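Local structure of flagellar hook-associated protein (Burkholderia pseudomallei, 4UT1) at residues Ser477-Leu482 with Gln559-Ala564; Ser448-Ala453 with Gly467-Gly472. The protein probably serves as a structural component of the bacterial flagellum, at the junction between hook and filament. All coordinates share one frame; numbering follows the deposited sequence.

Contact 1: residues Ser477-Leu482 with Gln559-Ala564; sequences SGTTTL and QFTIGA
Thr480 and Ile562 form one antiparallel hydrogen-bonded pair and Leu482 and Phe560 the next, giving four backbone bonds between strands 480-482 and 559-564. Thr480 N meets Ile562 O at 2.9 Å, and Ile562 N returns a bond of 2.8 Å to Thr480 O. The shortest of the four runs from Leu482 N to Phe560 O, 2.7 Å. Thr481 and Thr561 make the non-hydrogen-bonded pair between, where Thr561 CA adds a CA-H...O contact of 3.1 Å to Thr480 O.

Side-chain contacts divide by face. The side chains of Leu482 and Ile562 cross at an angle, with their CD1 atoms 4.2 Å apart, on the inner face, which Thr480 and Phe560 share; Phe560 and Ile562 also lie against strand 546-551 of a second antiparallel sheet, so the pair belongs to a beta sandwich in the D3 domain. On the other face Thr481 and Thr561 run alongside, pointing the same way. With its OG1 set between backbone N and carbonyl carbon (chi1 60°), Thr561 turns CG2 to Thr481 OG1, while its hydroxyl makes a weak hydrogen bond to Ala453 O. Thr481 CG2, anti to its own N, lies 3.5 Å from Gln559 OE1.

At the loop end one water donates to both Gly478 O and Ile562 O and accepts from Thr480 OG1, at 3.0 Å, which links the hydroxyl of the buried Thr480 to both backbones.

Contact 2: residues Ser448-Ala453 with Gly467-Gly472; sequences SPVLAA and GSVSAG. With EDO (1,2-ethanediol), chain F; EDO (1,2-ethanediol), chain R; EDO (1,2-ethanediol), chain K; EDO (1,2-ethanediol), chain N.
Val469 is packed against two successive residues of the other segment, one through each of its methyls. CG2 meets the CG-CD side of the Pro449 ring, 3.8 Å from Pro449 CD, while CG1 approaches Val450 CG1 at 4.0 Å. Val450 CG1 does double duty: a chi1 of 73° sets it between its backbone N and carbonyl carbon, and from there it lies over the Gly467-Ser468 peptide, 3.7 Å from Ser468 N. Gly467 has a positive phi, 99°, and presents only backbone at this point, so the methyl can come down on the peptide itself. Ile562 and Leu475 also touch the Val450 side chain.

Strands 450-454 and 463-470 are edge strands of the two antiparallel sheets of a beta sandwich in the D3 region, and the contact lies where these edges meet and then diverge. One residue ahead of Gly467, Gln466 still shares backbone hydrogen bonding with Ala452, but none runs directly between the two segments. Arg572 reaches in from helix 572-579, bonding Val450 O and, weakly, Gly467 O.

Beside the apolar patch a single water fills in between the buried Ser448 and Val469, 2.9 Å from Ser448 OG and accepting from Val469 N at 3.1 Å. Ser448 OG also accepts from Val450 N at 3.2 Å, an ST turn that holds the hydroxyl in place. The loose, solvent side is at Ser470-Gly472, where the exposed chain leaves the other segment behind and its backbone is met by 1,2-ethanediol, probably from the crystallisation liquor. One such molecule accepts from Ala471 N through its O2 at 2.8 Å, another from Gly472 N; a third, back at Val469, donates from O1 to its O.

How the contacts relate
From the N-terminal side, the chain first lays down strand 450-454, then passes through a short connection, 455-462, into strand 463-470 of the facing sheet, where contact 2 closes. It turns the corner after 470 and returns to the first sheet at 480-485. Contact 1 spans 76 intervening residues, which add strands to both sheets, before strand 559-564 comes back. The two loops follow in series, neither enclosing nor crossing the other. That last strand inserts between 480-485 and 450-454, so the contacts abut: Gly563 O and Leu451 N, 2.8 Å apart, probably hydrogen bond. Contact 1 thus builds the sheet's interior, and contact 2 joins its edge to the opposing sheet.

Contact 1: residues Ser477-Leu482 with Gln559-Ala564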
loop_
_atom_site.group_PDB
_atom_site.type_symbol
_atom_site.label_atom_id
_atom_site.label_comp_id
_atom_site.label_asym_id
_atom_site.label_seq_id
_atom_site.Cartn_x
_atom_site.Cartn_y
_atom_site.Cartn_z
ATOM N N SER A 477 -6.373 -4.369 39.824
ATOM C CA SER A 477 -6.510 -5.746 40.288
ATOM C C SER A 477 -7.830 -5.994 41.012
ATOM O O SER A 477 -8.343 -7.110 41.008
ATOM C CB SER A 477 -5.333 -6.119 41.196
ATOM O OG SER A 477 -5.073 -5.096 42.146
ATOM N N GLY A 478 -8.385 -4.957 41.627
ATOM C CA GLY A 478 -9.604 -5.120 42.398
ATOM C C GLY A 478 -10.875 -4.712 41.676
ATOM O O GLY A 478 -10.833 -4.032 40.644
ATOM N N THR A 479 -12.010 -5.129 42.231
ATOM C CA THR A 479 -13.320 -4.730 41.735
ATOM C C THR A 479 -13.643 -3.280 42.085
ATOM O O THR A 479 -13.462 -2.843 43.226
ATOM C CB THR A 479 -14.431 -5.647 42.311
ATOM O OG1 THR A 479 -14.255 -6.972 41.800
ATOM C CG2 THR A 479 -15.823 -5.149 41.928
ATOM N N THR A 480 -14.142 -2.543 41.101
ATOM C CA THR A 480 -14.670 -1.204 41.332
ATOM C C THR A 480 -16.180 -1.257 41.534
ATOM O O THR A 480 -16.897 -1.873 40.750
ATOM C CB THR A 480 -14.345 -0.264 40.166
ATOM O OG1 THR A 480 -12.924 -0.149 40.056
ATOM C CG2 THR A 480 -14.934 1.110 40.403
ATOM N N THR A 481 -16.666 -0.612 42.590
ATOM C CA THR A 481 -18.098 -0.636 42.879
ATOM C C THR A 481 -18.659 0.775 42.886
ATOM O O THR A 481 -18.301 1.600 43.722
ATOM C CB THR A 481 -18.389 -1.332 44.223
ATOM O OG1 THR A 481 -17.907 -2.682 44.169
ATOM C CG2 THR A 481 -19.885 -1.347 44.515
ATOM N N LEU A 482 -19.506 1.065 41.909
ATOM C CA LEU A 482 -20.157 2.359 41.856
ATOM C C LEU A 482 -21.404 2.256 42.701
ATOM O O LEU A 482 -22.050 1.223 42.715
ATOM C CB LEU A 482 -20.502 2.742 40.422
ATOM C CG LEU A 482 -19.298 2.701 39.475
ATOM C CD1 LEU A 482 -19.728 3.120 38.091
ATOM C CD2 LEU A 482 -18.182 3.618 40.026
ATOM N N GLN A 559 -25.863 -0.524 43.358
ATOM C CA GLN A 559 -24.442 -0.629 43.046
ATOM C C GLN A 559 -24.225 -1.301 41.719
ATOM O O GLN A 559 -24.988 -2.180 41.324
ATOM C CB GLN A 559 -23.701 -1.421 44.129
ATOM C CG GLN A 559 -23.885 -0.887 45.558
ATOM C CD GLN A 559 -23.387 -1.876 46.590
ATOM O OE1 GLN A 559 -22.230 -1.819 47.010
ATOM N NE2 GLN A 559 -24.252 -2.815 46.984
ATOM N N PHE A 560 -23.151 -0.898 41.056
ATOM C CA PHE A 560 -22.766 -1.442 39.759
ATOM C C PHE A 560 -21.266 -1.680 39.795
ATOM O O PHE A 560 -20.500 -0.800 40.209
ATOM C CB PHE A 560 -23.188 -0.483 38.644
ATOM C CG PHE A 560 -24.628 -0.085 38.749
ATOM C CD1 PHE A 560 -25.005 0.978 39.556
ATOM C CD2 PHE A 560 -25.616 -0.843 38.131
ATOM C CE1 PHE A 560 -26.347 1.317 39.710
ATOM C CE2 PHE A 560 -26.961 -0.514 38.275
ATOM C CZ PHE A 560 -27.323 0.575 39.074
ATOM N N THR A 561 -20.845 -2.884 39.417
ATOM C CA THR A 561 -19.440 -3.254 39.532
ATOM C C THR A 561 -18.745 -3.223 38.180
ATOM O O THR A 561 -19.386 -3.350 37.130
ATOM C CB THR A 561 -19.264 -4.654 40.138
ATOM O OG1 THR A 561 -19.927 -5.623 39.308
ATOM C CG2 THR A 561 -19.855 -4.707 41.532
ATOM N N ILE A 562 -17.431 -3.024 38.234
ATOM C CA ILE A 562 -16.562 -3.035 37.066
ATOM C C ILE A 562 -15.304 -3.797 37.436
ATOM O O ILE A 562 -14.654 -3.494 38.429
ATOM C CB ILE A 562 -16.184 -1.610 36.593
ATOM C CG1 ILE A 562 -17.416 -0.862 36.083
ATOM C CG2 ILE A 562 -15.148 -1.679 35.476
ATOM C CD1 ILE A 562 -17.183 0.626 35.886
ATOM N N GLY A 563 -14.945 -4.793 36.638
ATOM C CA GLY A 563 -13.764 -5.567 36.949
ATOM C C GLY A 563 -13.394 -6.455 35.779
ATOM O O GLY A 563 -14.003 -6.369 34.715
ATOM N N ALA A 564 -12.399 -7.305 35.984
ATOM C CA ALA A 564 -11.946 -8.221 34.941
ATOM C C ALA A 564 -13.029 -9.242 34.611
ATOM O O ALA A 564 -13.791 -9.664 35.485
ATOM C CB ALA A 564 -10.659 -8.918 35.371
HETATM O O HOH W 1 -12.009 -2.590 38.618
#

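Contact 2: residues Ser448-Ala453 with Gly467-Gly472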
loop_
_atom_site.group_PDB
_atom_site.type_symbol
_atom_site.label_atom_id
_atom_site.label_comp_id
_atom_site.label_asym_id
_atom_site.label_seq_id
_atom_site.Cartn_x
_atom_site.Cartn_y
_atom_site.Cartn_z
ATOM N N SER A 448 -14.318 -9.982 25.960
ATOM C CA SER A 448 -13.926 -8.672 26.510
ATOM C C SER A 448 -13.121 -8.870 27.794
ATOM O O SER A 448 -13.404 -9.784 28.564
ATOM C CB SER A 448 -15.153 -7.805 26.794
ATOM O OG SER A 448 -14.776 -6.596 27.445
ATOM N N PRO A 449 -12.113 -8.021 28.032
ATOM C CA PRO A 449 -11.338 -8.106 29.281
ATOM C C PRO A 449 -12.137 -7.609 30.498
ATOM O O PRO A 449 -11.825 -7.951 31.634
ATOM C CB PRO A 449 -10.142 -7.181 29.031
ATOM C CG PRO A 449 -10.188 -6.816 27.573
ATOM C CD PRO A 449 -11.596 -6.991 27.117
ATOM N N VAL A 450 -13.158 -6.810 30.238
ATOM C CA VAL A 450 -13.907 -6.161 31.319
ATOM C C VAL A 450 -15.327 -6.702 31.466
ATOM O O VAL A 450 -15.951 -7.142 30.506
ATOM C CB VAL A 450 -13.982 -4.650 31.083
ATOM C CG1 VAL A 450 -14.936 -4.347 29.944
ATOM C CG2 VAL A 450 -14.399 -3.910 32.373
ATOM N N LEU A 451 -15.849 -6.617 32.681
ATOM C CA LEU A 451 -17.240 -6.930 32.922
ATOM C C LEU A 451 -17.831 -5.926 33.925
ATOM O O LEU A 451 -17.319 -5.765 35.028
ATOM C CB LEU A 451 -17.378 -8.360 33.427
ATOM C CG LEU A 451 -18.805 -8.836 33.681
ATOM C CD1 LEU A 451 -19.666 -8.592 32.444
ATOM C CD2 LEU A 451 -18.772 -10.306 34.037
ATOM N N ALA A 452 -18.870 -5.221 33.494
ATOM C CA ALA A 452 -19.638 -4.348 34.376
ATOM C C ALA A 452 -20.974 -5.025 34.639
ATOM O O ALA A 452 -21.563 -5.639 33.744
ATOM C CB ALA A 452 -19.830 -2.974 33.764
ATOM N N ALA A 453 -21.470 -4.912 35.862
ATOM C CA ALA A 453 -22.643 -5.683 36.229
ATOM C C ALA A 453 -23.450 -4.958 37.309
ATOM O O ALA A 453 -22.887 -4.264 38.157
ATOM C CB ALA A 453 -22.229 -7.059 36.717
ATOM N N GLY A 467 -19.865 -3.378 29.304
ATOM C CA GLY A 467 -18.626 -2.621 29.296
ATOM C C GLY A 467 -17.788 -2.933 28.078
ATOM O O GLY A 467 -18.018 -3.931 27.400
ATOM N N SER A 468 -16.823 -2.067 27.797
ATOM C CA SER A 468 -15.913 -2.265 26.676
ATOM C C SER A 468 -14.606 -1.521 26.932
ATOM O O SER A 468 -14.544 -0.628 27.780
ATOM C CB SER A 468 -16.551 -1.786 25.373
ATOM O OG SER A 468 -16.514 -0.373 25.303
ATOM N N VAL A 469 -13.559 -1.884 26.194
ATOM C CA VAL A 469 -12.265 -1.237 26.352
ATOM C C VAL A 469 -11.740 -0.710 25.018
ATOM O O VAL A 469 -12.154 -1.152 23.953
ATOM C CB VAL A 469 -11.212 -2.195 26.964
ATOM C CG1 VAL A 469 -11.658 -2.664 28.345
ATOM C CG2 VAL A 469 -10.973 -3.389 26.031
ATOM N N SER A 470 -10.844 0.262 25.106
ATOM C CA SER A 470 -10.195 0.851 23.947
ATOM C C SER A 470 -8.691 0.716 24.082
ATOM O O SER A 470 -8.189 0.218 25.095
ATOM C CB SER A 470 -10.591 2.315 23.804
ATOM O OG SER A 470 -10.382 2.978 25.032
ATOM N N ALA A 471 -7.968 1.161 23.052
ATOM C CA ALA A 471 -6.519 1.026 23.017
ATOM C C ALA A 471 -5.849 1.532 24.288
ATOM O O ALA A 471 -6.097 2.653 24.729
ATOM C CB ALA A 471 -5.952 1.753 21.801
ATOM N N GLY A 472 -5.006 0.688 24.872
ATOM C CA GLY A 472 -4.251 1.043 26.055
ATOM C C GLY A 472 -5.044 0.989 27.349
ATOM O O GLY A 472 -4.671 1.631 28.322
HETATM C C1 EDO F . -11.631 1.549 20.421
HETATM O O1 EDO F . -11.610 0.143 20.159
HETATM C C2 EDO F . -10.312 2.176 19.994
HETATM O O2 EDO F . -9.218 1.467 20.584
HETATM C C1 EDO R . -4.020 -2.670 23.180
HETATM O O1 EDO R . -4.371 -1.348 22.747
HETATM C C2 EDO R . -3.433 -2.589 24.583
HETATM O O2 EDO R . -4.450 -2.212 25.516
HETATM C C1 EDO K . -8.957 -9.661 32.770
HETATM O O1 EDO K . -9.402 -8.519 32.033
HETATM C C2 EDO K . -8.827 -10.857 31.837
HETATM O O2 EDO K . -8.443 -12.006 32.601
HETATM C C1 EDO N . -14.168 -3.011 21.043
HETATM O O1 EDO N . -13.037 -3.102 21.915
HETATM C C2 EDO N . -15.384 -3.563 21.779
HETATM O O2 EDO N . -16.563 -3.186 21.064
HETATM O O HOH W 2 -14.342 -4.687 25.243
#